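Local coordinates for protein glcnac-alpha-1,4-gal-releasing endo-beta-galactosidase (Clostridium perfringens, PDB 1UPS) that probably hydrolyses O-glycosyl bonds as a calcium-binding family 16 endo-beta-galactosidase, releasing GlcNAc-alpha-1,4-Gal from glycans, at residues A[159-163]-A[188-192]; A[101-107]-A[149-155]; A[122-128]-A[241-247]; A[87-91]-A[109-113]. All blocks are in the same frame, centred on the assembly; numbering follows the deposited sequence.

Overall arrangement
All four contacts lie within the family 16 glycosyl hydrolase region, away from the calcium site. Interactions 2 and 3 are closest, with centres about 9 Å apart; they meet where strands 145-152 and 246-254 run side by side in the six-stranded antiparallel sheet. Interaction 1 joins two loops that leave this sheet, its centre about 11 Å from that of interaction 2. Along the chain, the segments of interaction 2 alternate with those of interactions 3 and 4, and both segments of interaction 1 fall between those of interaction 3. Interaction 4 is peripheral, about 24 Å from interaction 3 between centres; F161 and W189 touch its segment 109-113, so loop packing continues to surface helix 87-90.

Interaction 1: residues A[159-163]-A[188-192]; sequences DWFNS and GWNDP
The amide nitrogen of N190 does two jobs at once: it lies over one face of the W160 indole, 3.5 Å above the plane and displaced toward the rim, while making two weak hydrogen bonds to backbone carbonyls. ND2 of N190 is 2.9 Å from O of W160, but the N-H...O angle of 116° shows how bent that bond is; the second, from ND2 of N190 to O of S163, is longer at 3.4 Å. The amide plane is turned 49° from the indole, so the two groups are not stacked flat. The CB methylene of N190 also approaches O of S163, at 3.1 Å.

Both segments are beta turns in loops leaving strands of the family 16 beta-jelly-roll sandwich: type I from W160 to S163, type II' from G188 to D191. The contact therefore brings one turn against another. W160 holds its CG anti to the backbone N, and this carries the six-membered ring across to W189, where CH2 of W160 lies 3.6 Å from CB of W189. The two indoles meet obliquely, their planes 69° apart. The NE1 group of W189 is engaged by E168, and OG of S163 bonds D156. Within the first turn, D159 OD1 accepts from N of N162 at 3.0 Å, an Asx motif.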
loop_
_atom_site.group_PDB
_atom_site.type_symbol
_atom_site.label_atom_id
_atom_site.label_comp_id
_atom_site.label_asym_id
_atom_site.label_seq_id
_atom_site.Cartn_x
_atom_site.Cartn_y
_atom_site.Cartn_z
ATOM N N ASP A 159 16.968 5.063 19.095
ATOM C CA ASP A 159 16.966 6.504 18.874
ATOM C C ASP A 159 16.501 6.770 17.447
ATOM O O ASP A 159 16.059 5.826 16.777
ATOM C CB ASP A 159 18.319 7.119 19.241
ATOM C CG ASP A 159 19.429 6.821 18.245
ATOM O OD1 ASP A 159 19.197 6.331 17.108
ATOM O OD2 ASP A 159 20.619 7.077 18.546
ATOM N N TRP A 160 16.574 8.025 16.983
ATOM C CA TRP A 160 16.230 8.339 15.584
ATOM C C TRP A 160 17.466 8.447 14.696
ATOM O O TRP A 160 17.566 7.789 13.660
ATOM C CB TRP A 160 15.421 9.656 15.494
ATOM C CG TRP A 160 15.199 10.121 14.068
ATOM C CD1 TRP A 160 15.906 11.088 13.388
ATOM C CD2 TRP A 160 14.218 9.627 13.148
ATOM N NE1 TRP A 160 15.431 11.218 12.103
ATOM C CE2 TRP A 160 14.380 10.342 11.933
ATOM C CE3 TRP A 160 13.210 8.644 13.228
ATOM C CZ2 TRP A 160 13.569 10.119 10.814
ATOM C CZ3 TRP A 160 12.392 8.422 12.108
ATOM C CH2 TRP A 160 12.583 9.152 10.915
ATOM N N PHE A 161 18.425 9.281 15.098
ATOM C CA PHE A 161 19.501 9.639 14.181
ATOM C C PHE A 161 20.427 8.485 13.779
ATOM O O PHE A 161 20.997 8.488 12.667
ATOM C CB PHE A 161 20.264 10.856 14.719
ATOM C CG PHE A 161 19.447 12.111 14.679
ATOM C CD1 PHE A 161 18.905 12.640 15.844
ATOM C CD2 PHE A 161 19.166 12.725 13.464
ATOM C CE1 PHE A 161 18.127 13.807 15.805
ATOM C CE2 PHE A 161 18.390 13.893 13.414
ATOM C CZ PHE A 161 17.861 14.414 14.585
ATOM N N ASN A 162 20.531 7.476 14.642
ATOM C CA ASN A 162 21.342 6.306 14.314
ATOM C C ASN A 162 20.535 5.084 13.865
ATOM O O ASN A 162 21.111 4.089 13.431
ATOM C CB ASN A 162 22.270 5.956 15.464
ATOM C CG ASN A 162 23.201 7.097 15.807
ATOM O OD1 ASN A 162 24.089 7.429 15.027
ATOM N ND2 ASN A 162 22.971 7.733 16.955
ATOM N N SER A 163 19.212 5.194 13.918
ATOM C CA SER A 163 18.344 4.099 13.493
ATOM C C SER A 163 18.234 4.025 11.969
ATOM O O SER A 163 18.166 5.065 11.280
ATOM C CB SER A 163 16.941 4.264 14.079
ATOM O OG SER A 163 16.115 3.159 13.723
ATOM N N GLY A 188 11.074 5.352 3.383
ATOM C CA GLY A 188 11.925 4.704 4.369
ATOM C C GLY A 188 12.561 5.614 5.413
ATOM O O GLY A 188 13.081 5.119 6.409
ATOM N N TRP A 189 12.498 6.927 5.211
ATOM C CA TRP A 189 13.188 7.874 6.107
ATOM C C TRP A 189 14.682 7.513 6.184
ATOM O O TRP A 189 15.382 7.635 5.176
ATOM C CB TRP A 189 12.493 7.963 7.485
ATOM C CG TRP A 189 11.120 8.592 7.387
ATOM C CD1 TRP A 189 9.921 7.951 7.184
ATOM C CD2 TRP A 189 10.825 9.987 7.439
ATOM N NE1 TRP A 189 8.902 8.870 7.118
ATOM C CE2 TRP A 189 9.427 10.130 7.283
ATOM C CE3 TRP A 189 11.602 11.137 7.626
ATOM C CZ2 TRP A 189 8.789 11.380 7.293
ATOM C CZ3 TRP A 189 10.963 12.394 7.654
ATOM C CH2 TRP A 189 9.574 12.499 7.478
ATOM N N ASN A 190 15.176 7.070 7.342
ATOM C CA ASN A 190 16.601 6.730 7.488
ATOM C C ASN A 190 16.983 5.339 6.975
ATOM O O ASN A 190 18.165 4.958 7.054
ATOM C CB ASN A 190 17.032 6.800 8.966
ATOM C CG ASN A 190 17.040 8.210 9.528
ATOM O OD1 ASN A 190 16.982 9.202 8.792
ATOM N ND2 ASN A 190 17.144 8.306 10.858
ATOM N N ASP A 191 16.000 4.576 6.480
ATOM C CA ASP A 191 16.231 3.192 6.034
ATOM C C ASP A 191 16.778 3.132 4.602
ATOM O O ASP A 191 16.047 3.460 3.673
ATOM C CB ASP A 191 14.903 2.405 6.114
ATOM C CG ASP A 191 15.078 0.925 5.870
ATOM O OD1 ASP A 191 14.090 0.178 6.069
ATOM O OD2 ASP A 191 16.165 0.418 5.491
ATOM N N PRO A 192 18.030 2.715 4.392
ATOM C CA PRO A 192 18.584 2.670 3.027
ATOM C C PRO A 192 17.998 1.517 2.202
ATOM O O PRO A 192 18.163 1.473 0.973
ATOM C CB PRO A 192 20.082 2.445 3.263
ATOM C CG PRO A 192 20.140 1.673 4.531
ATOM C CD PRO A 192 19.001 2.223 5.396
#

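Interaction 2: residues A[101-107]-A[149-155]; sequences FDKSWIH and WMVGMQD
K103 and I106 press against the chain that follows strand 145-152, an inner strand of the six-stranded antiparallel sheet in this family 16 jelly-roll domain; K103 to I106 form a type II beta turn. The packed part is apolar and aromatic. M153 SD lies over one face of the F101 ring, 4.1 Å from its centroid and 25° off the normal, a Met-aromatic contact. Bends at chi2 and chi3 of M153 fold its thioether back over that ring, with the terminal methyl beside CB of F101. V151 supplies CG2 to both F101 CZ and I106 CG2, and its other branch, CG1, meets the H107 ring. H107 in turn receives the edge of W149 on one face, a T-shaped pair with planes 70° apart; NE1 of W149 is held by N251.

Toward D155 polar groups take over. Buried K103 still bonds firmly, NZ of K103 donating to O of M153 at 2.8 Å, and NZ also bonds N158. The contact becomes loose only beyond it, at partly exposed D155, where the salt bridge from NZ of K103 to OD1 of D155 is long at 3.8 Å; D155 also pairs with R122.

Between these regions Q154 spans the turn with both ends of its amide. NE2 of Q154 donates to O of W105 at 3.0 Å, from above the carbonyl plane, and also bonds D159 O. At the opposite end the backbone N of H107 meets OE1 of Q154 at 3.0 Å, approaching within the plane of the side-chain carbonyl, along one of its lone pairs.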
loop_
_atom_site.group_PDB
_atom_site.type_symbol
_atom_site.label_atom_id
_atom_site.label_comp_id
_atom_site.label_asym_id
_atom_site.label_seq_id
_atom_site.Cartn_x
_atom_site.Cartn_y
_atom_site.Cartn_z
ATOM N N PHE A 101 1.589 1.875 20.412
ATOM C CA PHE A 101 2.902 1.887 21.079
ATOM C C PHE A 101 3.109 3.264 21.717
ATOM O O PHE A 101 2.350 4.217 21.456
ATOM C CB PHE A 101 4.026 1.644 20.054
ATOM C CG PHE A 101 4.106 2.730 19.016
ATOM C CD1 PHE A 101 3.277 2.691 17.893
ATOM C CD2 PHE A 101 4.939 3.836 19.213
ATOM C CE1 PHE A 101 3.297 3.743 16.957
ATOM C CE2 PHE A 101 4.976 4.887 18.280
ATOM C CZ PHE A 101 4.147 4.834 17.147
ATOM N N ASP A 102 4.147 3.364 22.540
ATOM C CA ASP A 102 4.577 4.637 23.112
ATOM C C ASP A 102 6.064 4.449 23.337
ATOM O O ASP A 102 6.464 3.631 24.163
ATOM C CB ASP A 102 3.823 4.881 24.422
ATOM C CG ASP A 102 4.119 6.230 25.052
ATOM O OD1 ASP A 102 3.533 6.498 26.140
ATOM O OD2 ASP A 102 4.893 7.077 24.560
ATOM N N LYS A 103 6.888 5.178 22.591
ATOM C CA LYS A 103 8.316 4.892 22.589
ATOM C C LYS A 103 9.098 6.141 22.196
ATOM O O LYS A 103 8.695 6.857 21.277
ATOM C CB LYS A 103 8.632 3.718 21.630
ATOM C CG LYS A 103 10.084 3.193 21.724
ATOM C CD LYS A 103 10.229 1.879 20.948
ATOM C CE LYS A 103 11.623 1.238 21.081
ATOM N NZ LYS A 103 12.601 1.832 20.131
ATOM N N SER A 104 10.214 6.384 22.889
ATOM C CA SER A 104 11.069 7.541 22.603
ATOM C C SER A 104 11.539 7.559 21.142
ATOM O O SER A 104 11.768 6.504 20.546
ATOM C CB SER A 104 12.312 7.535 23.508
ATOM O OG SER A 104 11.984 7.865 24.846
ATOM N N TRP A 105 11.697 8.768 20.596
ATOM C CA TRP A 105 12.353 9.019 19.307
ATOM C C TRP A 105 11.584 8.567 18.053
ATOM O O TRP A 105 12.049 8.807 16.939
ATOM C CB TRP A 105 13.772 8.413 19.281
ATOM C CG TRP A 105 14.762 9.121 20.163
ATOM C CD1 TRP A 105 15.324 8.655 21.316
ATOM C CD2 TRP A 105 15.325 10.411 19.929
ATOM N NE1 TRP A 105 16.200 9.587 21.824
ATOM C CE2 TRP A 105 16.220 10.678 20.992
ATOM C CE3 TRP A 105 15.160 11.378 18.929
ATOM C CZ2 TRP A 105 16.949 11.875 21.085
ATOM C CZ3 TRP A 105 15.889 12.577 19.021
ATOM C CH2 TRP A 105 16.769 12.806 20.095
ATOM N N ILE A 106 10.408 7.965 18.219
ATOM C CA ILE A 106 9.714 7.397 17.052
ATOM C C ILE A 106 9.215 8.458 16.052
ATOM O O ILE A 106 8.510 9.400 16.434
ATOM C CB ILE A 106 8.547 6.473 17.467
ATOM C CG1 ILE A 106 9.075 5.282 18.292
ATOM C CG2 ILE A 106 7.826 5.970 16.196
ATOM C CD1 ILE A 106 10.168 4.417 17.565
ATOM N N HIS A 107 9.568 8.269 14.779
ATOM C CA HIS A 107 9.009 9.069 13.670
ATOM C C HIS A 107 9.312 10.568 13.830
ATOM O O HIS A 107 8.406 11.405 14.073
ATOM C CB HIS A 107 7.499 8.824 13.476
ATOM C CG HIS A 107 6.957 9.473 12.236
ATOM N ND1 HIS A 107 7.327 9.072 10.971
ATOM C CD2 HIS A 107 6.111 10.518 12.072
ATOM C CE1 HIS A 107 6.740 9.851 10.076
ATOM N NE2 HIS A 107 5.981 10.724 10.719
ATOM N N TRP A 149 -1.677 4.310 9.401
ATOM C CA TRP A 149 -0.286 4.195 8.977
ATOM C C TRP A 149 0.568 3.441 9.987
ATOM O O TRP A 149 0.169 3.244 11.137
ATOM C CB TRP A 149 0.336 5.583 8.678
ATOM C CG TRP A 149 0.120 6.699 9.699
ATOM C CD1 TRP A 149 -1.080 7.205 10.160
ATOM C CD2 TRP A 149 1.151 7.519 10.287
ATOM N NE1 TRP A 149 -0.842 8.263 11.016
ATOM C CE2 TRP A 149 0.514 8.481 11.103
ATOM C CE3 TRP A 149 2.561 7.519 10.208
ATOM C CZ2 TRP A 149 1.231 9.441 11.856
ATOM C CZ3 TRP A 149 3.279 8.487 10.958
ATOM C CH2 TRP A 149 2.599 9.428 11.768
ATOM N N MET A 150 1.746 3.015 9.539
ATOM C CA MET A 150 2.639 2.219 10.369
ATOM C C MET A 150 4.029 2.810 10.267
ATOM O O MET A 150 4.392 3.351 9.231
ATOM C CB MET A 150 2.637 0.752 9.913
ATOM C CG MET A 150 1.217 0.123 10.018
ATOM S SD MET A 150 1.173 -1.611 9.473
ATOM C CE MET A 150 2.125 -2.326 10.817
ATOM N N VAL A 151 4.768 2.733 11.374
ATOM C CA VAL A 151 6.123 3.259 11.440
ATOM C C VAL A 151 7.034 2.229 12.087
ATOM O O VAL A 151 6.605 1.482 12.966
ATOM C CB VAL A 151 6.190 4.606 12.228
ATOM C CG1 VAL A 151 5.454 5.716 11.463
ATOM C CG2 VAL A 151 5.617 4.474 13.668
ATOM N N GLY A 152 8.286 2.185 11.642
ATOM C CA GLY A 152 9.275 1.321 12.253
ATOM C C GLY A 152 9.446 1.655 13.724
ATOM O O GLY A 152 9.347 2.824 14.140
ATOM N N MET A 153 9.705 0.624 14.523
ATOM C CA MET A 153 9.852 0.823 15.962
ATOM C C MET A 153 11.268 1.179 16.371
ATOM O O MET A 153 11.542 1.336 17.570
ATOM C CB MET A 153 9.364 -0.418 16.728
ATOM C CG MET A 153 7.832 -0.588 16.676
ATOM S SD MET A 153 6.862 0.779 17.384
ATOM C CE MET A 153 7.445 0.969 18.872
ATOM N N GLN A 154 12.176 1.297 15.393
ATOM C CA GLN A 154 13.530 1.806 15.660
ATOM C C GLN A 154 14.210 0.970 16.752
ATOM O O GLN A 154 14.908 1.480 17.625
ATOM C CB GLN A 154 13.480 3.319 16.007
ATOM C CG GLN A 154 12.995 4.156 14.808
ATOM C CD GLN A 154 12.576 5.594 15.143
ATOM O OE1 GLN A 154 11.595 6.081 14.589
ATOM N NE2 GLN A 154 13.317 6.266 16.023
ATOM N N ASP A 155 14.013 -0.338 16.668
ATOM C CA ASP A 155 14.493 -1.259 17.711
ATOM C C ASP A 155 15.995 -1.496 17.679
ATOM O O ASP A 155 16.576 -1.987 18.670
ATOM C CB ASP A 155 13.748 -2.595 17.605
ATOM C CG ASP A 155 12.312 -2.502 18.089
ATOM O OD1 ASP A 155 12.056 -1.825 19.130
ATOM O OD2 ASP A 155 11.387 -3.100 17.501
#

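Interaction 3: residues A[122-128]-A[241-247]; sequences RGYTTKY and SPDYEMG
The carboxylate of E245 meets the R122 guanidinium at its edge, near the guanidinium plane, though the two planes are 52° apart. The Y128 ring carries the CG methylene of K127 over the centre of one face, 3.5 Å above it; P242 O approaches that ring obliquely, and S241 OG, which also hydrogen-bonds O of T222, lies at its edge. A water, also at the edge, hydrogen-bonds OH of Y128 and donates to OG of S241. CB of P242 sits 3.8 Å above one face of the Y244 ring, toward its rim.

These groups flank an antiparallel beta bridge, where the loop before strand 129-136 runs beside the start of strand 246-254 in the family 16 fold. T126 and M246 form a single hydrogen-bonded pair: N of M246 donates to O of T126 at 3.0 Å, and N of T126 returns a bond to O of M246 at 3.3 Å. A second water donates to O of Y124 and to O of M246.

K127 lays its aliphatic chain along the backbone of D243 and Y244, with CD of K127 3.5 Å from N of Y244. A polar cluster lies at the other end. There R122 NE donates to T125 OG1, and this hydroxyl, set between backbone N and carbonyl carbon by chi1 of 53°, in turn donates to E245. R122 has further salt bridges, through NH2, to D155 and E120. OE1 of E245 is gripped from opposite faces of its plane, by NH1 of R122 at 3.0 Å and by OG1 of T125 at 3.0 Å.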
loop_
_atom_site.group_PDB
_atom_site.type_symbol
_atom_site.label_atom_id
_atom_site.label_comp_id
_atom_site.label_asym_id
_atom_site.label_seq_id
_atom_site.Cartn_x
_atom_site.Cartn_y
_atom_site.Cartn_z
ATOM N N ARG A 122 4.385 -1.279 24.298
ATOM C CA ARG A 122 4.026 -1.819 22.997
ATOM C C ARG A 122 2.692 -2.543 23.111
ATOM O O ARG A 122 2.625 -3.672 23.637
ATOM C CB ARG A 122 5.117 -2.766 22.456
ATOM C CG ARG A 122 6.536 -2.156 22.462
ATOM C CD ARG A 122 7.625 -3.151 22.151
ATOM N NE ARG A 122 7.765 -3.489 20.733
ATOM C CZ ARG A 122 8.715 -3.003 19.935
ATOM N NH1 ARG A 122 8.795 -3.407 18.673
ATOM N NH2 ARG A 122 9.582 -2.096 20.397
ATOM N N GLY A 123 1.638 -1.874 22.644
ATOM C CA GLY A 123 0.305 -2.457 22.565
ATOM C C GLY A 123 0.245 -3.539 21.506
ATOM O O GLY A 123 -0.192 -4.679 21.771
ATOM N N TYR A 124 0.680 -3.189 20.297
ATOM C CA TYR A 124 0.832 -4.152 19.214
ATOM C C TYR A 124 1.891 -3.697 18.223
ATOM O O TYR A 124 1.717 -2.691 17.528
ATOM C CB TYR A 124 -0.495 -4.394 18.472
ATOM C CG TYR A 124 -0.376 -5.510 17.443
ATOM C CD1 TYR A 124 -0.164 -6.833 17.849
ATOM C CD2 TYR A 124 -0.453 -5.240 16.069
ATOM C CE1 TYR A 124 -0.041 -7.861 16.913
ATOM C CE2 TYR A 124 -0.312 -6.259 15.119
ATOM C CZ TYR A 124 -0.115 -7.569 15.559
ATOM O OH TYR A 124 0.011 -8.590 14.650
ATOM N N THR A 125 2.992 -4.435 18.175
ATOM C CA THR A 125 4.022 -4.208 17.172
ATOM C C THR A 125 4.326 -5.554 16.533
ATOM O O THR A 125 4.443 -6.573 17.242
ATOM C CB THR A 125 5.317 -3.654 17.814
ATOM O OG1 THR A 125 5.714 -4.519 18.885
ATOM C CG2 THR A 125 5.066 -2.281 18.508
ATOM N N THR A 126 4.494 -5.577 15.215
ATOM C CA THR A 126 4.742 -6.849 14.529
ATOM C C THR A 126 5.483 -6.657 13.204
ATOM O O THR A 126 5.545 -5.539 12.693
ATOM C CB THR A 126 3.388 -7.616 14.347
ATOM O OG1 THR A 126 3.626 -9.028 14.193
ATOM C CG2 THR A 126 2.700 -7.228 13.038
ATOM N N LYS A 127 6.048 -7.741 12.667
ATOM C CA LYS A 127 6.653 -7.716 11.334
ATOM C C LYS A 127 5.923 -8.730 10.446
ATOM O O LYS A 127 5.858 -9.922 10.783
ATOM C CB LYS A 127 8.152 -8.048 11.433
ATOM C CG LYS A 127 8.881 -8.160 10.085
ATOM C CD LYS A 127 10.386 -8.520 10.228
ATOM C CE LYS A 127 10.600 -9.884 10.865
ATOM N NZ LYS A 127 12.037 -10.103 11.241
ATOM N N TYR A 128 5.403 -8.236 9.312
ATOM C CA TYR A 128 4.646 -9.003 8.303
ATOM C C TYR A 128 3.225 -9.367 8.721
ATOM O O TYR A 128 2.919 -9.455 9.911
ATOM C CB TYR A 128 5.384 -10.269 7.837
ATOM C CG TYR A 128 6.825 -10.018 7.429
ATOM C CD1 TYR A 128 7.843 -10.881 7.843
ATOM C CD2 TYR A 128 7.165 -8.915 6.640
ATOM C CE1 TYR A 128 9.158 -10.659 7.480
ATOM C CE2 TYR A 128 8.498 -8.675 6.268
ATOM C CZ TYR A 128 9.486 -9.553 6.701
ATOM O OH TYR A 128 10.802 -9.330 6.338
ATOM N N SER A 241 9.861 -4.054 1.060
ATOM C CA SER A 241 9.109 -3.952 2.317
ATOM C C SER A 241 10.073 -3.842 3.478
ATOM O O SER A 241 11.203 -4.347 3.390
ATOM C CB SER A 241 8.198 -5.177 2.521
ATOM O OG SER A 241 8.941 -6.310 2.967
ATOM N N PRO A 242 9.635 -3.192 4.556
ATOM C CA PRO A 242 10.443 -3.110 5.775
ATOM C C PRO A 242 10.705 -4.481 6.373
ATOM O O PRO A 242 9.885 -5.389 6.226
ATOM C CB PRO A 242 9.586 -2.265 6.709
ATOM C CG PRO A 242 8.692 -1.487 5.773
ATOM C CD PRO A 242 8.344 -2.479 4.696
ATOM N N ASP A 243 11.854 -4.638 7.024
ATOM C CA ASP A 243 12.198 -5.934 7.616
ATOM C C ASP A 243 12.413 -5.880 9.137
ATOM O O ASP A 243 13.381 -6.464 9.687
ATOM C CB ASP A 243 13.385 -6.559 6.873
ATOM C CG ASP A 243 14.678 -5.778 7.045
ATOM O OD1 ASP A 243 14.646 -4.577 7.406
ATOM O OD2 ASP A 243 15.796 -6.309 6.845
ATOM N N TYR A 244 11.498 -5.183 9.812
ATOM C CA TYR A 244 11.545 -4.992 11.266
ATOM C C TYR A 244 10.135 -4.726 11.755
ATOM O O TYR A 244 9.231 -4.505 10.947
ATOM C CB TYR A 244 12.452 -3.808 11.658
ATOM C CG TYR A 244 12.388 -2.667 10.694
ATOM C CD1 TYR A 244 11.338 -1.739 10.743
ATOM C CD2 TYR A 244 13.363 -2.520 9.705
ATOM C CE1 TYR A 244 11.275 -0.685 9.829
ATOM C CE2 TYR A 244 13.305 -1.460 8.789
ATOM C CZ TYR A 244 12.263 -0.556 8.866
ATOM O OH TYR A 244 12.188 0.478 7.969
ATOM N N GLU A 245 9.948 -4.753 13.066
ATOM C CA GLU A 245 8.616 -4.550 13.642
ATOM C C GLU A 245 8.176 -3.106 13.450
ATOM O O GLU A 245 9.001 -2.194 13.481
ATOM C CB GLU A 245 8.604 -4.905 15.129
ATOM C CG GLU A 245 8.827 -6.392 15.385
ATOM C CD GLU A 245 8.292 -6.856 16.726
ATOM O OE1 GLU A 245 7.874 -6.016 17.543
ATOM O OE2 GLU A 245 8.314 -8.085 16.970
ATOM N N MET A 246 6.872 -2.924 13.253
ATOM C CA MET A 246 6.270 -1.604 13.064
ATOM C C MET A 246 5.085 -1.454 13.994
ATOM O O MET A 246 4.408 -2.447 14.325
ATOM C CB MET A 246 5.810 -1.433 11.608
ATOM C CG MET A 246 6.973 -1.437 10.602
ATOM S SD MET A 246 6.394 -1.300 8.886
ATOM C CE MET A 246 6.392 0.534 8.701
ATOM N N GLY A 247 4.837 -0.207 14.408
ATOM C CA GLY A 247 3.691 0.135 15.234
ATOM C C GLY A 247 2.645 0.815 14.379
ATOM O O GLY A 247 2.949 1.228 13.262
HETATM O O HOH W 1 1.462 -2.445 14.622
HETATM O O HOH W 2 11.373 -7.465 4.258
#

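Interaction 4: residues A[87-91]-A[109-113]; sequences PEHDG and FSGTT
H89 meets T112 in a surface contact at the periphery of the family 16 domain, where the short helix 87-90 packs on the loop between strands 101-102 and 121-122. No direct hydrogen bond joins the two segments, and the buried area is small, 204 Å² over both sides, so the evidence is of side-chain packing with one water link.

The imidazole carries most of it. The T112 and H89 side chains cross at about a right angle, and methyl CG2 of T112 lies 4.1 Å from the H89 centroid, 30° off the normal: an off-centre CH-pi contact. The T112 torsion explains which branch goes where, because OG1 is anti to the backbone N (chi1 -176°) and CG2 sits between that nitrogen and the carbonyl carbon. OG1 of T112 comes 3.2 Å from CE1 of H89, while its hydrogen-bonding partner is the backbone N of D114. W56 touches both H89 and T112.

One residue further along, D90 meets the ring of F109 with its carboxylate, the planes 56° apart. OD2 of D90 is 3.7 Å from CE1 of F109, an oblique approach, and OD1 of D90 is held by NE1 of W85, whose side chain F109 also touches.

The polar link runs through a water lying in the imidazole plane at its edge: it is 2.7 Å from ND1 of H89 and makes a weaker bond, 3.2 Å, to OG of S110.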
loop_
_atom_site.group_PDB
_atom_site.type_symbol
_atom_site.label_atom_id
_atom_site.label_comp_id
_atom_site.label_asym_id
_atom_site.label_seq_id
_atom_site.Cartn_x
_atom_site.Cartn_y
_atom_site.Cartn_z
ATOM N N PRO A 87 2.380 22.423 19.191
ATOM C CA PRO A 87 2.649 23.677 18.454
ATOM C C PRO A 87 4.143 23.971 18.242
ATOM O O PRO A 87 4.514 24.613 17.253
ATOM C CB PRO A 87 2.028 24.768 19.336
ATOM C CG PRO A 87 1.172 24.079 20.347
ATOM C CD PRO A 87 1.592 22.661 20.420
ATOM N N GLU A 88 4.991 23.502 19.156
ATOM C CA GLU A 88 6.421 23.825 19.049
ATOM C C GLU A 88 7.152 23.059 17.934
ATOM O O GLU A 88 8.215 23.520 17.471
ATOM C CB GLU A 88 7.120 23.693 20.411
ATOM C CG GLU A 88 7.242 22.265 20.895
ATOM N N HIS A 89 6.596 21.918 17.507
ATOM C CA HIS A 89 7.139 21.124 16.385
ATOM C C HIS A 89 6.294 21.127 15.148
ATOM O O HIS A 89 6.825 21.041 14.038
ATOM C CB HIS A 89 7.429 19.653 16.778
ATOM C CG HIS A 89 8.555 19.521 17.751
ATOM N ND1 HIS A 89 9.808 20.043 17.506
ATOM C CD2 HIS A 89 8.594 19.020 19.008
ATOM C CE1 HIS A 89 10.581 19.843 18.558
ATOM N NE2 HIS A 89 9.868 19.223 19.484
ATOM N N ASP A 90 4.971 21.145 15.307
ATOM C CA ASP A 90 4.120 20.958 14.140
ATOM C C ASP A 90 3.225 22.152 13.841
ATOM O O ASP A 90 2.257 22.011 13.082
ATOM C CB ASP A 90 3.286 19.671 14.274
ATOM C CG ASP A 90 2.966 19.032 12.934
ATOM O OD1 ASP A 90 2.031 18.214 12.878
ATOM O OD2 ASP A 90 3.596 19.301 11.875
ATOM N N GLY A 91 3.534 23.306 14.429
ATOM C CA GLY A 91 2.754 24.516 14.185
ATOM C C GLY A 91 1.310 24.317 14.617
ATOM O O GLY A 91 1.047 23.668 15.637
ATOM N N PHE A 109 9.665 13.348 12.204
ATOM C CA PHE A 109 9.320 14.011 10.946
ATOM C C PHE A 109 9.957 15.406 10.871
ATOM O O PHE A 109 10.243 15.899 9.778
ATOM C CB PHE A 109 7.793 14.134 10.781
ATOM C CG PHE A 109 7.120 14.871 11.896
ATOM C CD1 PHE A 109 6.934 16.262 11.836
ATOM C CD2 PHE A 109 6.662 14.190 13.012
ATOM C CE1 PHE A 109 6.321 16.944 12.890
ATOM C CE2 PHE A 109 6.056 14.861 14.069
ATOM C CZ PHE A 109 5.882 16.249 14.007
ATOM N N SER A 110 10.208 16.008 12.026
ATOM C CA SER A 110 10.779 17.366 12.067
ATOM C C SER A 110 12.310 17.389 12.183
ATOM O O SER A 110 12.929 18.455 12.066
ATOM C CB SER A 110 10.148 18.168 13.198
ATOM O OG SER A 110 10.659 17.761 14.463
ATOM N N GLY A 111 12.919 16.221 12.398
ATOM C CA GLY A 111 14.364 16.130 12.621
ATOM C C GLY A 111 14.857 16.905 13.839
ATOM O O GLY A 111 15.990 17.401 13.848
ATOM N N THR A 112 14.025 17.009 14.868
ATOM C CA THR A 112 14.416 17.676 16.110
ATOM C C THR A 112 15.364 16.830 16.986
ATOM O O THR A 112 15.362 15.595 16.910
ATOM C CB THR A 112 13.176 18.094 16.915
ATOM O OG1 THR A 112 13.594 18.824 18.082
ATOM C CG2 THR A 112 12.449 16.860 17.502
ATOM N N THR A 113 16.177 17.493 17.817
ATOM C CA THR A 113 16.961 16.758 18.815
ATOM C C THR A 113 16.254 16.754 20.163
ATOM O O THR A 113 16.764 16.198 21.139
ATOM C CB THR A 113 18.390 17.334 18.969
ATOM O OG1 THR A 113 18.321 18.761 19.134
ATOM C CG2 THR A 113 19.186 17.148 17.687
HETATM O O HOH W 3 10.978 20.881 15.228
#